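Local coordinates for uncharacterized protein (Staphylococcus aureus subsp. aureus, PDB 3H04), which is of unknown function but has the alpha/beta-hydrolase fold of the BD-FAE family and probably acts as a serine esterase or a related hydrolase, at residues Met41-Ala45 / Val164-Gln168; Ser105-Leu111 / Asp124-Arg130. All blocks are in the same frame, centred on the assembly; numbering follows the deposited sequence.

Contact 1. Residues Met41-Ala45 / Val164-Gln168; sequences MFGKA and VVQDQ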
# COMPACT_ATOMS: atom_id res chain seq x y z
N MET A 41 -5.23 8.33 -2.71
CA MET A 41 -5.65 9.56 -3.41
C MET A 41 -4.57 10.20 -4.27
O MET A 41 -4.86 10.99 -5.20
CB MET A 41 -6.14 10.61 -2.40
CG MET A 41 -7.29 10.20 -1.52
SD MET A 41 -7.97 11.56 -0.44
CE MET A 41 -9.49 10.76 -0.14
N PHE A 42 -3.31 9.92 -3.97
CA PHE A 42 -2.24 10.41 -4.78
C PHE A 42 -1.11 9.35 -4.87
O PHE A 42 -1.20 8.25 -4.32
CB PHE A 42 -1.68 11.77 -4.23
CG PHE A 42 -0.93 11.66 -2.92
CD1 PHE A 42 0.44 11.55 -2.89
CD2 PHE A 42 -1.65 11.61 -1.68
CE1 PHE A 42 1.13 11.46 -1.70
CE2 PHE A 42 -0.97 11.50 -0.47
CZ PHE A 42 0.43 11.41 -0.47
N GLY A 43 -0.06 9.70 -5.59
CA GLY A 43 1.12 8.84 -5.65
C GLY A 43 1.35 8.28 -7.05
O GLY A 43 0.75 8.75 -8.07
N LYS A 44 2.27 7.35 -7.12
CA LYS A 44 2.60 6.66 -8.38
C LYS A 44 3.29 5.35 -8.02
O LYS A 44 3.89 5.23 -6.93
CB LYS A 44 3.51 7.50 -9.27
CG LYS A 44 4.91 7.78 -8.71
CD LYS A 44 5.70 8.82 -9.58
CE LYS A 44 7.03 9.16 -8.89
NZ LYS A 44 8.00 9.62 -9.85
N ALA A 45 3.19 4.39 -8.94
CA ALA A 45 3.72 3.03 -8.77
C ALA A 45 5.24 2.99 -8.63
O ALA A 45 5.77 2.16 -7.88
CB ALA A 45 3.28 2.14 -9.95
N VAL A 164 -7.35 8.52 -12.90
CA VAL A 164 -5.94 8.48 -13.15
C VAL A 164 -5.32 7.38 -12.29
O VAL A 164 -5.90 6.99 -11.28
CB VAL A 164 -5.25 9.86 -12.79
CG1 VAL A 164 -5.61 10.94 -13.85
CG2 VAL A 164 -5.57 10.30 -11.37
N VAL A 165 -4.16 6.87 -12.69
CA VAL A 165 -3.43 5.93 -11.83
C VAL A 165 -2.19 6.55 -11.18
O VAL A 165 -1.52 5.89 -10.42
CB VAL A 165 -3.00 4.63 -12.56
CG1 VAL A 165 -4.20 3.96 -13.19
CG2 VAL A 165 -1.92 4.92 -13.62
N GLN A 166 -1.94 7.82 -11.46
CA GLN A 166 -0.87 8.54 -10.83
C GLN A 166 -1.21 10.04 -10.87
O GLN A 166 -2.08 10.48 -11.63
CB GLN A 166 0.47 8.23 -11.50
CG GLN A 166 0.55 8.75 -12.95
CD GLN A 166 1.93 8.55 -13.57
OE1 GLN A 166 2.95 8.65 -12.92
NE2 GLN A 166 1.94 8.29 -14.85
N ASP A 167 -0.53 10.80 -10.04
CA ASP A 167 -0.77 12.25 -9.99
C ASP A 167 -0.68 12.82 -11.38
O ASP A 167 0.29 12.56 -12.13
CB ASP A 167 0.27 12.99 -9.09
CG ASP A 167 0.27 12.53 -7.67
OD1 ASP A 167 -0.66 11.83 -7.24
OD2 ASP A 167 1.28 12.80 -6.98
N GLN A 168 -1.70 13.60 -11.74
CA GLN A 168 -1.73 14.37 -12.99
C GLN A 168 -1.23 15.82 -12.81
O GLN A 168 -1.00 16.55 -13.79
CB GLN A 168 -3.15 14.30 -13.63
CG GLN A 168 -4.17 15.35 -13.22
CD GLN A 168 -4.63 15.24 -11.79
OE1 GLN A 168 -4.33 14.26 -11.07
NE2 GLN A 168 -5.37 16.26 -11.35
O HOH W 1 1.02 4.44 -10.85
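D167 reaches across from its loop to the backbone of G43, and the two residues bind each other twice. From D167 CB, the side chain leaves with CG beside its own backbone N (chi1 -60°), a turn that sends the carboxylate toward the 41-45 segment. D167 CG comes within 3.5 Å of G43 N. Beyond it, D167 OD1 accepts the hydrogen bond from G43 N at 2.8 Å, on its syn side but 32° out of the carboxylate plane, and also lies 3.2 Å from F42 CB. D167 OD2 is the more distant oxygen, 3.7 Å from G43 N. The second bond runs the other way, from D167 N to G43 O at 3.1 Å. G43 O also meets Q166 CA at 3.2 Å in a CA-H...O contact. G43, having no CB, takes its phi of 115° without jamming against F42 O. Alongside, K44 CB packs on Q166 CB at 3.8 Å, while the lysine chain extends away; both long polar residues suit this surface position. A water bridges the segments, accepting from A45 N and donating to V165 O. R172 hydrogen-bonds M41 O and Q168 OE1 and touches D167. One short aspartate thus gives a single glycine both a donor and an acceptor: the bond at OD1 steadies the carboxylate's rotation, and nearby R172 would probably help keep it ionised.

Contact 2. Residues Ser105-Leu111 / Asp124-Arg130; sequences SGAYLSL and DFYGYSR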
# COMPACT_ATOMS: atom_id res chain seq x y z
N SER A 105 -1.25 3.14 2.64
CA SER A 105 -2.45 2.55 2.09
C SER A 105 -2.19 1.40 1.13
O SER A 105 -3.04 0.54 0.96
CB SER A 105 -3.26 3.65 1.38
OG SER A 105 -2.43 4.37 0.43
N GLY A 106 -1.03 1.35 0.49
CA GLY A 106 -0.66 0.18 -0.28
C GLY A 106 -0.51 -1.09 0.53
O GLY A 106 -0.74 -2.20 0.01
N ALA A 107 -0.10 -0.93 1.80
CA ALA A 107 0.01 -2.08 2.71
C ALA A 107 -1.37 -2.58 3.09
O ALA A 107 -1.60 -3.80 3.18
CB ALA A 107 0.87 -1.75 3.98
N TYR A 108 -2.33 -1.66 3.26
CA TYR A 108 -3.75 -2.06 3.40
C TYR A 108 -4.23 -2.91 2.21
O TYR A 108 -4.74 -4.03 2.40
CB TYR A 108 -4.62 -0.79 3.53
CG TYR A 108 -6.12 -1.00 3.48
CD1 TYR A 108 -6.78 -1.74 4.45
CD2 TYR A 108 -6.86 -0.44 2.47
CE1 TYR A 108 -8.16 -1.86 4.43
CE2 TYR A 108 -8.21 -0.53 2.46
CZ TYR A 108 -8.87 -1.28 3.42
OH TYR A 108 -10.23 -1.36 3.38
N LEU A 109 -4.01 -2.42 0.99
CA LEU A 109 -4.35 -3.19 -0.21
C LEU A 109 -3.62 -4.55 -0.28
O LEU A 109 -4.20 -5.55 -0.69
CB LEU A 109 -4.13 -2.39 -1.47
CG LEU A 109 -5.01 -1.12 -1.54
CD1 LEU A 109 -4.56 -0.13 -2.63
CD2 LEU A 109 -6.50 -1.40 -1.62
N SER A 110 -2.35 -4.56 0.14
CA SER A 110 -1.54 -5.78 0.17
C SER A 110 -2.09 -6.81 1.16
O SER A 110 -2.08 -8.01 0.89
CB SER A 110 -0.10 -5.48 0.51
OG SER A 110 0.49 -4.67 -0.45
N LEU A 111 -2.63 -6.34 2.28
CA LEU A 111 -3.24 -7.23 3.25
C LEU A 111 -4.58 -7.76 2.78
O LEU A 111 -4.89 -8.92 3.10
CB LEU A 111 -3.38 -6.55 4.60
CG LEU A 111 -2.06 -6.34 5.38
CD1 LEU A 111 -2.26 -5.13 6.33
CD2 LEU A 111 -1.65 -7.61 6.14
N ASP A 124 4.45 -5.10 5.20
CA ASP A 124 3.52 -4.02 5.60
C ASP A 124 4.34 -2.92 6.18
O ASP A 124 4.79 -3.00 7.34
CB ASP A 124 2.52 -4.57 6.63
CG ASP A 124 1.72 -3.50 7.37
OD1 ASP A 124 1.69 -2.30 6.99
OD2 ASP A 124 1.11 -3.90 8.42
N PHE A 125 4.58 -1.88 5.37
CA PHE A 125 5.27 -0.68 5.86
C PHE A 125 4.19 0.35 6.23
O PHE A 125 3.46 0.84 5.35
CB PHE A 125 6.21 -0.10 4.82
CG PHE A 125 7.58 -0.71 4.77
CD1 PHE A 125 7.87 -1.98 5.30
CD2 PHE A 125 8.60 -0.00 4.16
CE1 PHE A 125 9.18 -2.54 5.18
CE2 PHE A 125 9.85 -0.52 4.06
CZ PHE A 125 10.16 -1.79 4.57
N TYR A 126 4.05 0.62 7.53
CA TYR A 126 3.17 1.65 8.07
C TYR A 126 1.76 1.73 7.48
O TYR A 126 1.24 2.83 7.19
CB TYR A 126 3.83 3.02 8.09
CG TYR A 126 4.69 3.38 6.90
CD1 TYR A 126 4.11 3.91 5.74
CD2 TYR A 126 6.05 3.11 6.89
CE1 TYR A 126 4.89 4.23 4.58
CE2 TYR A 126 6.83 3.45 5.76
CZ TYR A 126 6.25 4.02 4.63
OH TYR A 126 7.00 4.30 3.52
N GLY A 127 1.15 0.56 7.33
CA GLY A 127 -0.21 0.41 6.86
C GLY A 127 -1.16 -0.00 8.00
O GLY A 127 -0.92 0.24 9.20
N TYR A 128 -2.25 -0.61 7.57
CA TYR A 128 -3.38 -0.88 8.41
C TYR A 128 -4.22 -1.95 7.75
O TYR A 128 -4.13 -2.13 6.55
CB TYR A 128 -4.23 0.38 8.59
CG TYR A 128 -4.49 1.21 7.35
CD1 TYR A 128 -5.65 1.03 6.61
CD2 TYR A 128 -3.55 2.14 6.90
CE1 TYR A 128 -5.89 1.78 5.45
CE2 TYR A 128 -3.80 2.94 5.74
CZ TYR A 128 -4.98 2.75 5.05
OH TYR A 128 -5.24 3.45 3.93
N SER A 129 -5.05 -2.63 8.53
CA SER A 129 -5.90 -3.74 8.06
C SER A 129 -7.40 -3.40 8.02
O SER A 129 -8.26 -4.27 7.82
CB SER A 129 -5.68 -4.93 9.00
OG SER A 129 -6.16 -4.65 10.33
N ARG A 130 -7.71 -2.16 8.36
CA ARG A 130 -9.11 -1.75 8.50
C ARG A 130 -9.20 -0.24 8.26
O ARG A 130 -8.22 0.48 8.49
CB ARG A 130 -9.63 -2.13 9.89
CG ARG A 130 -8.66 -1.64 10.96
CD ARG A 130 -9.06 -1.96 12.38
NE ARG A 130 -8.04 -1.43 13.31
CZ ARG A 130 -8.09 -1.59 14.63
NH1 ARG A 130 -9.08 -2.27 15.18
NH2 ARG A 130 -7.15 -1.07 15.41
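Y108 and Y128 bring their side chains together where helix 105-116 passes over the turn that follows strand 121-125. Y108 CG stands anti to its backbone N (chi1 172°), carrying the ring outward along the 128-130 backbone; Y108 CB sits over one face of the Y128 ring, 3.8 Å from the centroid, in a CH-pi contact. The rings are nearly parallel, at 22°, but slid so far apart that they barely overlap, with Y108 CG 3.4 Å from Y128 CE1. Y128 has its CG between backbone N and carbonyl carbon (chi1 44°), which turns the ring toward the first turn of the helix, with Y128 OH 3.2 Å from S105 CB. Y128 O, buried without a hydrogen-bond partner, meets Y108 CA at 3.2 Å and L111 CD1. Small residues permit this closeness: G127, having no CB, lets A107 CB come down on its CA. D124 OD1, 3.2 Å from A107 CB, accepts from G127 N in an Asx motif that shapes the turn. Y199 O takes the Y108 hydroxyl. In this beta-alpha-beta unit the helix, after the probable nucleophile elbow, packs on the second strand's end and mainly on the following loop.

Contact 2 lies deep in the chain and contact 1 at the surface: the centre of contact 2 is about 5 Å, that of contact 1 about 13 Å, from the centre of the chain. Their centres are about 17 Å apart and their nearest atoms about 6 Å, so they do not touch; along the sequence contact 2 is nested inside the loop closed by contact 1. A hydrogen bond from L40 N to S105 OG ties the chain just before 41-45 to the helix of contact 2. Each contact has a side chain near the putative S104, H248, D220 triad: F42 in contact 1, without touching it, and S105 likewise in contact 2, which also borders the site through the Y126 ring, edge-to-face with H248.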